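Local atomic coordinates of cytoplasmic protein (Cryptococcus neoformans var. grubii serotype A, PDB entry 7LPO), a protein that probably hydrolyses steryl beta-glucosides, releasing the sugar from the sterol, as a sterylglucosidase of glycoside hydrolase family 5. Residues V8-T12 with L443-A447; S23-F28 with N514-L518; F136-M140 with D260-I264; E422-Q428 with R446-H452. One frame throughout, in Å; residues are numbered along the deposited sequence.

Contact 1. Residues V8-T12 with L443-A447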
loop_
_atom_site.group_PDB
_atom_site.type_symbol
_atom_site.label_atom_id
_atom_site.label_comp_id
_atom_site.label_asym_id
_atom_site.label_seq_id
_atom_site.Cartn_x
_atom_site.Cartn_y
_atom_site.Cartn_z
ATOM N N VAL A 8 -1.289 3.251 31.852
ATOM C CA VAL A 8 -1.831 4.486 31.299
ATOM C C VAL A 8 -1.216 4.736 29.927
ATOM O O VAL A 8 -0.074 4.354 29.647
ATOM C CB VAL A 8 -1.592 5.703 32.223
ATOM C CG1 VAL A 8 -2.257 5.493 33.572
ATOM C CG2 VAL A 8 -0.095 5.968 32.390
ATOM N N SER A 9 -1.991 5.395 29.074
ATOM C CA SER A 9 -1.546 5.691 27.723
ATOM C C SER A 9 -0.361 6.654 27.752
ATOM O O SER A 9 -0.328 7.581 28.570
ATOM C CB SER A 9 -2.693 6.297 26.915
ATOM O OG SER A 9 -2.202 7.217 25.959
ATOM N N PRO A 10 0.635 6.456 26.885
ATOM C CA PRO A 10 1.718 7.442 26.784
ATOM C C PRO A 10 1.311 8.705 26.049
ATOM O O PRO A 10 2.064 9.684 26.090
ATOM C CB PRO A 10 2.815 6.684 26.018
ATOM C CG PRO A 10 2.060 5.716 25.157
ATOM C CD PRO A 10 0.769 5.368 25.895
ATOM N N VAL A 11 0.154 8.719 25.389
ATOM C CA VAL A 11 -0.304 9.901 24.656
ATOM C C VAL A 11 -1.131 10.820 25.547
ATOM O O VAL A 11 -0.896 12.031 25.611
ATOM C CB VAL A 11 -1.109 9.473 23.407
ATOM C CG1 VAL A 11 -1.424 10.678 22.536
ATOM C CG2 VAL A 11 -0.366 8.410 22.604
ATOM N N THR A 12 -2.109 10.248 26.252
ATOM C CA THR A 12 -3.051 11.009 27.057
ATOM C C THR A 12 -2.815 10.894 28.554
ATOM O O THR A 12 -3.273 11.764 29.300
ATOM C CB THR A 12 -4.472 10.525 26.777
ATOM O OG1 THR A 12 -4.587 9.174 27.261
ATOM C CG2 THR A 12 -4.765 10.583 25.282
ATOM N N LEU A 443 5.091 11.806 18.117
ATOM C CA LEU A 443 4.945 10.357 18.217
ATOM C C LEU A 443 4.316 9.962 19.548
ATOM O O LEU A 443 3.365 9.171 19.586
ATOM C CB LEU A 443 6.304 9.690 18.053
ATOM C CG LEU A 443 6.977 9.812 16.688
ATOM C CD1 LEU A 443 8.331 9.130 16.717
ATOM C CD2 LEU A 443 6.094 9.220 15.618
ATOM N N LYS A 444 4.859 10.490 20.652
ATOM C CA LYS A 444 4.310 10.302 21.992
ATOM C C LYS A 444 4.187 8.824 22.348
ATOM O O LYS A 444 3.207 8.399 22.958
ATOM C CB LYS A 444 2.957 11.002 22.128
ATOM C CG LYS A 444 3.019 12.525 22.092
ATOM C CD LYS A 444 1.659 13.148 22.471
ATOM C CE LYS A 444 1.716 14.674 22.465
ATOM N NZ LYS A 444 0.371 15.304 22.618
ATOM N N GLY A 445 5.186 8.036 21.955
ATOM C CA GLY A 445 5.243 6.639 22.337
ATOM C C GLY A 445 4.136 5.776 21.787
ATOM O O GLY A 445 3.816 4.738 22.370
ATOM N N ARG A 446 3.548 6.160 20.662
ATOM C CA ARG A 446 2.433 5.387 20.124
ATOM C C ARG A 446 2.499 5.453 18.596
ATOM O O ARG A 446 1.733 6.168 17.941
ATOM C CB ARG A 446 1.094 5.900 20.651
ATOM C CG ARG A 446 -0.054 4.963 20.379
ATOM C CD ARG A 446 -1.032 4.907 21.551
ATOM N NE ARG A 446 -2.145 4.021 21.220
ATOM C CZ ARG A 446 -2.069 2.696 21.272
ATOM N NH1 ARG A 446 -0.939 2.124 21.672
ATOM N NH2 ARG A 446 -3.113 1.952 20.933
ATOM N N ALA A 447 3.406 4.659 18.031
ATOM C CA ALA A 447 3.674 4.706 16.604
ATOM C C ALA A 447 4.177 3.350 16.131
ATOM O O ALA A 447 4.542 2.487 16.925
ATOM C CB ALA A 447 4.690 5.806 16.275
#
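Pro-10 and Val-11 lie against the turn formed by Lys-444 and Gly-445, with the CA atoms of Val-11 and Lys-444 5.3 Å apart and no hydrogen bond between the two irregular segments. Residues 443-446 make a type I' beta turn at the end of helix 440-443, closed by Arg-446 N on Leu-443 O; phi is positive at both central residues, 57° at Lys-444 and 65° at Gly-445. The turn presents two carbonyl oxygens to the proline ring: Pro-10 CB sits 3.5 Å from Lys-444 O and Pro-10 CG 3.4 Å from Gly-445 O. Gly-445, without a side chain, lets the ring come this close.

Val-11 CG2 packs 3.5 Å from Arg-446 CB and beside Lys-444 O, while Val-11 CG1, anti to the backbone N (chi1 -172°), meets CD of the extended Lys-444 chain at 4.0 Å. The guanidinium of Arg-446 is occupied elsewhere, by the carbonyls of Glu-422 and Ile-21.

Behind the apolar patch, Ser-9 OG accepts from Val-11 N at 2.9 Å and from Thr-12 N at 3.0 Å, and also bonds to the carboxylate of Glu-422, whose other oxygen takes Thr-12 OG1. The serine therefore builds an ST turn and ST motif, which presents Pro-10 and Val-11 from the N-terminal arm to the helix-to-strand turn of a TIM-barrel enzyme.

Contact 2. Residues S23-F28 with N514-L518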
loop_
_atom_site.group_PDB
_atom_site.type_symbol
_atom_site.label_atom_id
_atom_site.label_comp_id
_atom_site.label_asym_id
_atom_site.label_seq_id
_atom_site.Cartn_x
_atom_site.Cartn_y
_atom_site.Cartn_z
ATOM N N SER A 23 2.103 0.168 21.622
ATOM C CA SER A 23 2.929 0.355 20.437
ATOM C C SER A 23 4.076 1.269 20.851
ATOM O O SER A 23 4.328 2.321 20.259
ATOM C CB SER A 23 2.111 0.929 19.282
ATOM O OG SER A 23 2.790 0.749 18.055
ATOM N N SER A 24 4.757 0.849 21.919
ATOM C CA SER A 24 5.745 1.621 22.651
ATOM C C SER A 24 7.113 0.952 22.678
ATOM O O SER A 24 8.058 1.530 23.227
ATOM C CB SER A 24 5.267 1.810 24.098
ATOM O OG SER A 24 4.734 0.584 24.589
ATOM N N THR A 25 7.223 -0.254 22.143
ATOM C CA THR A 25 8.440 -1.031 22.147
ATOM C C THR A 25 8.584 -1.643 20.756
ATOM O O THR A 25 7.801 -1.343 19.836
ATOM C CB THR A 25 8.384 -2.113 23.235
ATOM O OG1 THR A 25 7.466 -3.135 22.817
ATOM C CG2 THR A 25 7.935 -1.540 24.560
ATOM N N LEU A 26 9.545 -2.552 20.612
ATOM C CA LEU A 26 9.794 -3.174 19.318
ATOM C C LEU A 26 8.667 -4.091 18.867
ATOM O O LEU A 26 8.692 -4.551 17.719
ATOM C CB LEU A 26 11.100 -3.962 19.358
ATOM C CG LEU A 26 12.327 -3.060 19.261
ATOM C CD1 LEU A 26 13.586 -3.837 19.633
ATOM C CD2 LEU A 26 12.423 -2.468 17.861
ATOM N N HIS A 27 7.704 -4.387 19.735
ATOM C CA HIS A 27 6.587 -5.247 19.389
ATOM C C HIS A 27 5.312 -4.693 19.993
ATOM O O HIS A 27 5.324 -4.117 21.084
ATOM C CB HIS A 27 6.776 -6.677 19.893
ATOM C CG HIS A 27 8.084 -7.282 19.507
ATOM N ND1 HIS A 27 8.242 -8.049 18.373
ATOM C CD2 HIS A 27 9.301 -7.229 20.100
ATOM C CE1 HIS A 27 9.500 -8.444 18.286
ATOM N NE2 HIS A 27 10.163 -7.957 19.320
ATOM N N PHE A 28 4.214 -4.876 19.264
ATOM C CA PHE A 28 2.896 -4.647 19.823
ATOM C C PHE A 28 2.729 -5.523 21.054
ATOM O O PHE A 28 3.189 -6.671 21.088
ATOM C CB PHE A 28 1.812 -4.995 18.805
ATOM C CG PHE A 28 1.784 -4.116 17.589
ATOM C CD1 PHE A 28 1.627 -2.751 17.698
ATOM C CD2 PHE A 28 1.866 -4.676 16.323
ATOM C CE1 PHE A 28 1.570 -1.949 16.569
ATOM C CE2 PHE A 28 1.817 -3.883 15.185
ATOM C CZ PHE A 28 1.664 -2.515 15.309
ATOM N N ASN A 514 12.330 2.633 19.376
ATOM C CA ASN A 514 11.911 1.275 19.715
ATOM C C ASN A 514 10.403 1.175 19.525
ATOM O O ASN A 514 9.599 1.331 20.446
ATOM C CB ASN A 514 12.355 0.919 21.123
ATOM C CG ASN A 514 13.791 0.444 21.158
ATOM O OD1 ASN A 514 14.068 -0.755 21.058
ATOM N ND2 ASN A 514 14.719 1.386 21.282
ATOM N N TYR A 515 10.027 0.923 18.283
ATOM C CA TYR A 515 8.647 0.857 17.840
ATOM C C TYR A 515 8.474 -0.387 16.991
ATOM O O TYR A 515 9.447 -0.919 16.447
ATOM C CB TYR A 515 8.271 2.091 17.013
ATOM C CG TYR A 515 8.105 3.350 17.814
ATOM C CD1 TYR A 515 7.019 3.511 18.664
ATOM C CD2 TYR A 515 9.021 4.388 17.712
ATOM C CE1 TYR A 515 6.848 4.668 19.390
ATOM C CE2 TYR A 515 8.867 5.551 18.446
ATOM C CZ TYR A 515 7.774 5.681 19.281
ATOM O OH TYR A 515 7.598 6.827 20.008
ATOM N N PRO A 516 7.247 -0.863 16.838
ATOM C CA PRO A 516 7.012 -2.006 15.948
ATOM C C PRO A 516 7.164 -1.614 14.487
ATOM O O PRO A 516 7.171 -0.438 14.122
ATOM C CB PRO A 516 5.571 -2.426 16.260
ATOM C CG PRO A 516 5.199 -1.688 17.531
ATOM C CD PRO A 516 6.030 -0.436 17.540
ATOM N N THR A 517 7.299 -2.637 13.650
ATOM C CA THR A 517 7.276 -2.494 12.203
ATOM C C THR A 517 6.163 -3.369 11.641
ATOM O O THR A 517 5.979 -4.511 12.079
ATOM C CB THR A 517 8.608 -2.893 11.568
ATOM O OG1 THR A 517 9.678 -2.144 12.156
ATOM C CG2 THR A 517 8.564 -2.637 10.061
ATOM N N LEU A 518 5.425 -2.840 10.667
ATOM C CA LEU A 518 4.372 -3.593 10.002
ATOM C C LEU A 518 4.493 -3.337 8.514
ATOM O O LEU A 518 4.531 -2.181 8.087
ATOM C CB LEU A 518 3.000 -3.184 10.527
ATOM C CG LEU A 518 1.754 -3.912 10.026
ATOM C CD1 LEU A 518 0.589 -3.695 10.988
ATOM C CD2 LEU A 518 1.380 -3.425 8.653
HETATM O O HOH W 1 11.766 -2.382 22.734
HETATM O O HOH W 2 7.233 -5.339 15.044
#
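The Phe-28 ring receives Pro-516 over one face: Pro-516 CB stands 4.0 Å from the ring centroid and only 8° off the normal, a CH-pi contact almost directly above the centre. Leu-518 comes to the edge of the same ring, its CD1 4.4 Å from Phe-28 CE2. The other aromatic group, Tyr-515, has the carbonyl oxygen of Ser-23 at its edge and in its plane, 3.3 Å from Tyr-515 CD1. With its CG beside the backbone N (chi1 -66°), Phe-28 brings its ring face against the proline although its CB does not point there.

Pro-516 is packed from further directions. Thr-25 O lies 3.0 Å from Pro-516 CD, beside a ring nitrogen that has no hydrogen to give. Leu-26 O receives a CA-H...O contact from Pro-516 CA, 3.5 Å away and 150° at the hydrogen. Ser-23 OG touches the ring as well, but its hydrogen-bond partner is Ala-447 O, just as the hydroxyl of Tyr-515 bonds to Glu-440. Toward the exposed end, Leu-26 CG rides 3.4 Å from Asn-514 OD1.

Water supplies the conventional bonds. One molecule accepts from Leu-26 N at 3.1 Å and donates to Asn-514 OD1; a second donates to Leu-26 O and accepts from Thr-517 N at 3.0 Å. No direct hydrogen bond joins the segments, so the loop before strand 28-29 is matched to the entry of strand 518-522 by C-H groups on carbonyls and on a ring, with two waters linking the backbone of Leu-26 to Asn-514 OD1 and Thr-517 N.

Contact 3. Residues F136-M140 with D260-I264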
loop_
_atom_site.group_PDB
_atom_site.type_symbol
_atom_site.label_atom_id
_atom_site.label_comp_id
_atom_site.label_asym_id
_atom_site.label_seq_id
_atom_site.Cartn_x
_atom_site.Cartn_y
_atom_site.Cartn_z
ATOM N N PHE A 136 -11.529 -8.357 14.134
ATOM C CA PHE A 136 -10.392 -7.783 13.434
ATOM C C PHE A 136 -9.895 -6.520 14.122
ATOM O O PHE A 136 -10.685 -5.730 14.646
ATOM C CB PHE A 136 -10.761 -7.449 11.985
ATOM C CG PHE A 136 -10.860 -8.640 11.108
ATOM C CD1 PHE A 136 -9.717 -9.274 10.663
ATOM C CD2 PHE A 136 -12.097 -9.145 10.739
ATOM C CE1 PHE A 136 -9.800 -10.394 9.873
ATOM C CE2 PHE A 136 -12.187 -10.254 9.943
ATOM C CZ PHE A 136 -11.032 -10.886 9.508
ATOM N N ARG A 137 -8.577 -6.338 14.118
ATOM C CA ARG A 137 -7.982 -5.024 14.305
ATOM C C ARG A 137 -7.856 -4.371 12.934
ATOM O O ARG A 137 -7.640 -5.048 11.927
ATOM C CB ARG A 137 -6.610 -5.111 14.976
ATOM C CG ARG A 137 -6.581 -5.897 16.280
ATOM C CD ARG A 137 -7.457 -5.272 17.385
ATOM N NE ARG A 137 -7.119 -5.892 18.666
ATOM C CZ ARG A 137 -7.102 -5.267 19.840
ATOM N NH1 ARG A 137 -7.426 -3.982 19.927
ATOM N NH2 ARG A 137 -6.750 -5.934 20.932
ATOM N N VAL A 138 -8.006 -3.051 12.897
ATOM C CA VAL A 138 -8.022 -2.305 11.644
ATOM C C VAL A 138 -7.164 -1.053 11.796
ATOM O O VAL A 138 -7.210 -0.384 12.836
ATOM C CB VAL A 138 -9.461 -1.904 11.246
ATOM C CG1 VAL A 138 -9.435 -1.009 10.020
ATOM C CG2 VAL A 138 -10.342 -3.116 11.002
ATOM N N PHE A 139 -6.389 -0.719 10.758
ATOM C CA PHE A 139 -5.849 0.628 10.640
ATOM C C PHE A 139 -6.210 1.189 9.269
ATOM O O PHE A 139 -6.341 0.460 8.279
ATOM C CB PHE A 139 -4.331 0.707 10.960
ATOM C CG PHE A 139 -3.419 0.073 9.959
ATOM C CD1 PHE A 139 -3.206 -1.282 9.965
ATOM C CD2 PHE A 139 -2.699 0.857 9.077
ATOM C CE1 PHE A 139 -2.332 -1.863 9.065
ATOM C CE2 PHE A 139 -1.826 0.289 8.174
ATOM C CZ PHE A 139 -1.632 -1.071 8.175
ATOM N N MET A 140 -6.457 2.492 9.257
ATOM C CA MET A 140 -7.069 3.177 8.130
ATOM C C MET A 140 -6.007 3.663 7.153
ATOM O O MET A 140 -5.000 4.251 7.556
ATOM C CB MET A 140 -7.894 4.365 8.624
ATOM C CG MET A 140 -8.876 4.060 9.741
ATOM S SD MET A 140 -10.085 2.792 9.293
ATOM C CE MET A 140 -11.138 3.529 8.158
ATOM N N ASP A 260 -9.680 2.029 18.995
ATOM C CA ASP A 260 -8.713 1.326 19.837
ATOM C C ASP A 260 -9.015 -0.161 19.997
ATOM O O ASP A 260 -8.096 -0.986 19.934
ATOM C CB ASP A 260 -8.624 2.016 21.203
ATOM C CG ASP A 260 -8.250 3.485 21.080
ATOM O OD1 ASP A 260 -7.378 3.794 20.235
ATOM O OD2 ASP A 260 -8.834 4.331 21.804
ATOM N N GLU A 261 -10.285 -0.515 20.193
ATOM C CA GLU A 261 -10.653 -1.924 20.235
ATOM C C GLU A 261 -10.619 -2.538 18.842
ATOM O O GLU A 261 -10.219 -3.696 18.674
ATOM C CB GLU A 261 -12.038 -2.087 20.856
ATOM C CG GLU A 261 -12.539 -3.528 20.878
ATOM C CD GLU A 261 -13.814 -3.703 21.694
ATOM O OE1 GLU A 261 -14.427 -2.682 22.096
ATOM O OE2 GLU A 261 -14.205 -4.865 21.932
ATOM N N CYS A 262 -11.051 -1.784 17.831
ATOM C CA CYS A 262 -11.003 -2.254 16.449
ATOM C C CYS A 262 -10.070 -1.382 15.621
ATOM O O CYS A 262 -9.029 -1.868 15.166
ATOM C CB CYS A 262 -12.412 -2.282 15.858
ATOM S SG CYS A 262 -12.458 -2.700 14.110
ATOM N N VAL A 263 -10.401 -0.106 15.427
ATOM C CA VAL A 263 -9.576 0.819 14.657
ATOM C C VAL A 263 -8.438 1.259 15.572
ATOM O O VAL A 263 -8.629 2.083 16.460
ATOM C CB VAL A 263 -10.384 2.012 14.146
ATOM C CG1 VAL A 263 -9.470 3.007 13.443
ATOM C CG2 VAL A 263 -11.497 1.534 13.229
ATOM N N ILE A 264 -7.249 0.704 15.366
ATOM C CA ILE A 264 -6.158 0.979 16.289
ATOM C C ILE A 264 -5.303 2.172 15.884
ATOM O O ILE A 264 -4.553 2.689 16.720
ATOM C CB ILE A 264 -5.272 -0.267 16.450
ATOM C CG1 ILE A 264 -4.569 -0.626 15.137
ATOM C CG2 ILE A 264 -6.112 -1.441 16.928
ATOM C CD1 ILE A 264 -3.628 -1.855 15.255
HETATM O O HOH W 3 -11.795 -5.795 17.128
#
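Val-138 is bonded through both its N and its O to the neighbouring strand: its N donates to Cys-262 O at 2.8 Å, and its O accepts from Ile-264 N, also at 2.8 Å. This is the parallel pairing of strands 137-143 and 263-267 in the TIM barrel of a family 5 glycoside hydrolase, caught near its first rungs. The two bonds differ in approach. Ile-264 N meets its acceptor nearly end-on, with a C=O...N angle of 170°, whereas Val-138 N stands 38° out of the plane of the Cys-262 carbonyl.

A water donates to Phe-136 O at 2.7 Å and to Glu-261 O, bridging the two loops just ahead of the strands. Arg-137 bends at chi2 to pass beside Glu-261 O and lay the edge of its guanidinium toward Asp-260 O; NH1 also donates a hydrogen bond to the carbonyl of His-19 in the N-terminal arm. The carboxylate of Asp-260 is hydrogen-bonded to His-420.

Apolar packing occupies both faces of the sheet. On the face of Val-138 and Val-263, Val-138 CG2 touches Cys-262 SG at 3.8 Å and Met-140 CG meets Val-263 CG1 at 3.9 Å, crossing at about a right angle; Leu-128 of helix 118-133 covers this outer layer. On the opposite face Phe-139 CB approaches Ile-264 CG1 at 4.4 Å, and the phenylalanine ring stacks with Phe-426. Ile-264 CG1 is wedged between its own N and carbonyl carbon (chi1 65°), which brings it 3.5 Å from Val-138 O.

Contact 4. Residues E422-Q428 with R446-H452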
loop_
_atom_site.group_PDB
_atom_site.type_symbol
_atom_site.label_atom_id
_atom_site.label_comp_id
_atom_site.label_asym_id
_atom_site.label_seq_id
_atom_site.Cartn_x
_atom_site.Cartn_y
_atom_site.Cartn_z
ATOM N N GLU A 422 -5.993 8.171 21.135
ATOM C CA GLU A 422 -5.077 7.056 21.351
ATOM C C GLU A 422 -4.583 6.437 20.046
ATOM O O GLU A 422 -4.121 5.288 20.043
ATOM C CB GLU A 422 -5.751 5.977 22.200
ATOM C CG GLU A 422 -6.229 6.441 23.559
ATOM C CD GLU A 422 -5.088 6.776 24.492
ATOM O OE1 GLU A 422 -3.915 6.558 24.116
ATOM O OE2 GLU A 422 -5.366 7.270 25.603
ATOM N N SER A 423 -4.668 7.170 18.941
ATOM C CA SER A 423 -4.338 6.585 17.652
ATOM C C SER A 423 -2.866 6.208 17.574
ATOM O O SER A 423 -1.981 6.967 17.980
ATOM C CB SER A 423 -4.672 7.551 16.518
ATOM O OG SER A 423 -4.240 7.015 15.276
ATOM N N ILE A 424 -2.610 5.027 17.032
ATOM C CA ILE A 424 -1.267 4.663 16.612
ATOM C C ILE A 424 -0.984 5.355 15.287
ATOM O O ILE A 424 -1.791 5.287 14.354
ATOM C CB ILE A 424 -1.126 3.136 16.494
ATOM C CG1 ILE A 424 -1.290 2.481 17.872
ATOM C CG2 ILE A 424 0.225 2.776 15.918
ATOM C CD1 ILE A 424 -1.424 0.971 17.830
ATOM N N HIS A 425 0.148 6.048 15.211
ATOM C CA HIS A 425 0.612 6.620 13.955
ATOM C C HIS A 425 1.373 5.556 13.175
ATOM O O HIS A 425 2.471 5.140 13.574
ATOM C CB HIS A 425 1.499 7.829 14.217
ATOM C CG HIS A 425 0.752 9.027 14.696
ATOM N ND1 HIS A 425 -0.523 9.326 14.267
ATOM C CD2 HIS A 425 1.093 9.996 15.577
ATOM C CE1 HIS A 425 -0.930 10.437 14.856
ATOM N NE2 HIS A 425 0.032 10.864 15.654
ATOM N N PHE A 426 0.776 5.089 12.080
ATOM C CA PHE A 426 1.442 4.184 11.157
ATOM C C PHE A 426 2.181 5.042 10.145
ATOM O O PHE A 426 1.562 5.692 9.292
ATOM C CB PHE A 426 0.442 3.241 10.503
ATOM C CG PHE A 426 -0.100 2.191 11.445
ATOM C CD1 PHE A 426 0.552 0.990 11.608
ATOM C CD2 PHE A 426 -1.254 2.425 12.177
ATOM C CE1 PHE A 426 0.066 0.035 12.467
ATOM C CE2 PHE A 426 -1.763 1.464 13.040
ATOM C CZ PHE A 426 -1.103 0.269 13.185
ATOM N N ILE A 427 3.501 5.070 10.269
ATOM C CA ILE A 427 4.343 6.019 9.553
ATOM C C ILE A 427 4.824 5.357 8.273
ATOM O O ILE A 427 5.641 4.431 8.310
ATOM C CB ILE A 427 5.516 6.487 10.422
ATOM C CG1 ILE A 427 4.981 7.303 11.606
ATOM C CG2 ILE A 427 6.487 7.305 9.599
ATOM C CD1 ILE A 427 5.720 7.061 12.880
ATOM N N GLN A 428 4.316 5.826 7.141
ATOM C CA GLN A 428 4.653 5.282 5.831
ATOM C C GLN A 428 5.482 6.336 5.114
ATOM O O GLN A 428 4.942 7.230 4.463
ATOM C CB GLN A 428 3.410 4.932 5.023
ATOM C CG GLN A 428 3.697 4.028 3.832
ATOM C CD GLN A 428 2.598 4.086 2.787
ATOM O OE1 GLN A 428 2.862 4.086 1.586
ATOM N NE2 GLN A 428 1.354 4.121 3.244
ATOM N N ARG A 446 3.548 6.160 20.662
ATOM C CA ARG A 446 2.433 5.387 20.124
ATOM C C ARG A 446 2.499 5.453 18.596
ATOM O O ARG A 446 1.733 6.168 17.941
ATOM C CB ARG A 446 1.094 5.900 20.651
ATOM C CG ARG A 446 -0.054 4.963 20.379
ATOM C CD ARG A 446 -1.032 4.907 21.551
ATOM N NE ARG A 446 -2.145 4.021 21.220
ATOM C CZ ARG A 446 -2.069 2.696 21.272
ATOM N NH1 ARG A 446 -0.939 2.124 21.672
ATOM N NH2 ARG A 446 -3.113 1.952 20.933
ATOM N N ALA A 447 3.406 4.659 18.031
ATOM C CA ALA A 447 3.674 4.706 16.604
ATOM C C ALA A 447 4.177 3.350 16.131
ATOM O O ALA A 447 4.542 2.487 16.925
ATOM C CB ALA A 447 4.690 5.806 16.275
ATOM N N CYS A 448 4.199 3.184 14.811
ATOM C CA CYS A 448 4.612 1.945 14.166
ATOM C C CYS A 448 5.041 2.305 12.754
ATOM O O CYS A 448 4.341 3.045 12.064
ATOM C CB CYS A 448 3.464 0.919 14.146
ATOM S SG CYS A 448 3.782 -0.612 13.200
ATOM N N SER A 449 6.190 1.805 12.336
ATOM C CA SER A 449 6.677 2.022 10.983
ATOM C C SER A 449 5.917 1.098 10.041
ATOM O O SER A 449 5.721 -0.082 10.348
ATOM C CB SER A 449 8.182 1.746 10.926
ATOM O OG SER A 449 8.701 2.057 9.648
ATOM N N SER A 450 5.469 1.626 8.901
ATOM C CA SER A 450 4.603 0.876 7.989
ATOM C C SER A 450 5.098 0.974 6.552
ATOM O O SER A 450 4.360 1.385 5.656
ATOM C CB SER A 450 3.159 1.366 8.103
ATOM O OG SER A 450 3.021 2.736 7.741
ATOM N N PRO A 451 6.325 0.544 6.282
ATOM C CA PRO A 451 6.796 0.517 4.894
ATOM C C PRO A 451 6.056 -0.535 4.075
ATOM O O PRO A 451 5.452 -1.474 4.598
ATOM C CB PRO A 451 8.278 0.162 5.033
ATOM C CG PRO A 451 8.295 -0.769 6.236
ATOM C CD PRO A 451 7.232 -0.192 7.186
ATOM N N HIS A 452 6.116 -0.365 2.759
ATOM C CA HIS A 452 5.683 -1.393 1.828
ATOM C C HIS A 452 6.903 -2.115 1.270
ATOM O O HIS A 452 8.002 -1.560 1.212
ATOM C CB HIS A 452 4.852 -0.799 0.691
ATOM C CG HIS A 452 3.633 -0.065 1.161
ATOM N ND1 HIS A 452 2.812 0.634 0.304
ATOM C CD2 HIS A 452 3.094 0.076 2.396
ATOM C CE1 HIS A 452 1.828 1.184 0.991
ATOM N NE2 HIS A 452 1.972 0.857 2.262
HETATM O O HOH W 4 8.832 4.404 8.371
#
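Arg-446 NE donates to Glu-422 O at 2.6 Å, the oxygen lying close to the guanidinium plane, while Ile-424 CG1 sits over the centre of one guanidinium face, 3.5 Å from Arg-446 CZ. A parallel ladder follows: His-425 N to Arg-446 O, Cys-448 N to His-425 O, Ile-427 N to Cys-448 O, and Ser-450 N to Ile-427 O.

On one face of the sheet Cys-448 SG, anti to the backbone N (chi1 173°), is thereby placed obliquely beside the Phe-426 ring, 3.8 Å from its CE1, a sulfur-aromatic contact; Ile-424 CG2 lies 3.7 Å above one face of that ring, offset toward its rim. On the other sheet face Ile-427 CD1 meets Ala-447 CB at 3.8 Å. Gln-428 OE1 lies over one face of the His-452 ring, 3.1 Å from CE1, with the amide and ring planes 33° apart.

That pair is positioned by Glu-271, whose N binds Gln-428 OE1 and whose carboxylate binds His-452 ND1. Asp-267 likewise holds Ser-450 OG. Strands 424-427 and 447-449 with helix 440-443 form a beta-alpha-beta unit of the TIM barrel, and a Tris molecule about 5 Å from the His-452 side chain is consistent with a pocket at the C-terminal strand ends, where such barrels carry their active sites.

In the fold
All four contacts belong to one region of the TIM barrel. Strands 137-143, 263-267, 424-427, 447-449 and 518-522 follow one another round the barrel: contact 3 joins the first two, contact 4 the next two, and backbone bonds from Ile-264 to Ile-424 and from Ser-449 to Leu-518 carry the pairing onward. Contacts 3 and 4 lie in series along the chain, their centres about 12 Å apart. Contacts 1 and 2, also about 12 Å apart between centres, alternate their segments in sequence. The centres of contacts 2 and 4 are about 9 Å apart and the two touch through Ser-23 OG and Ala-447 O, so N-terminal residues lie along the N-terminal ends of neighbouring strands 447-449 and 518-522.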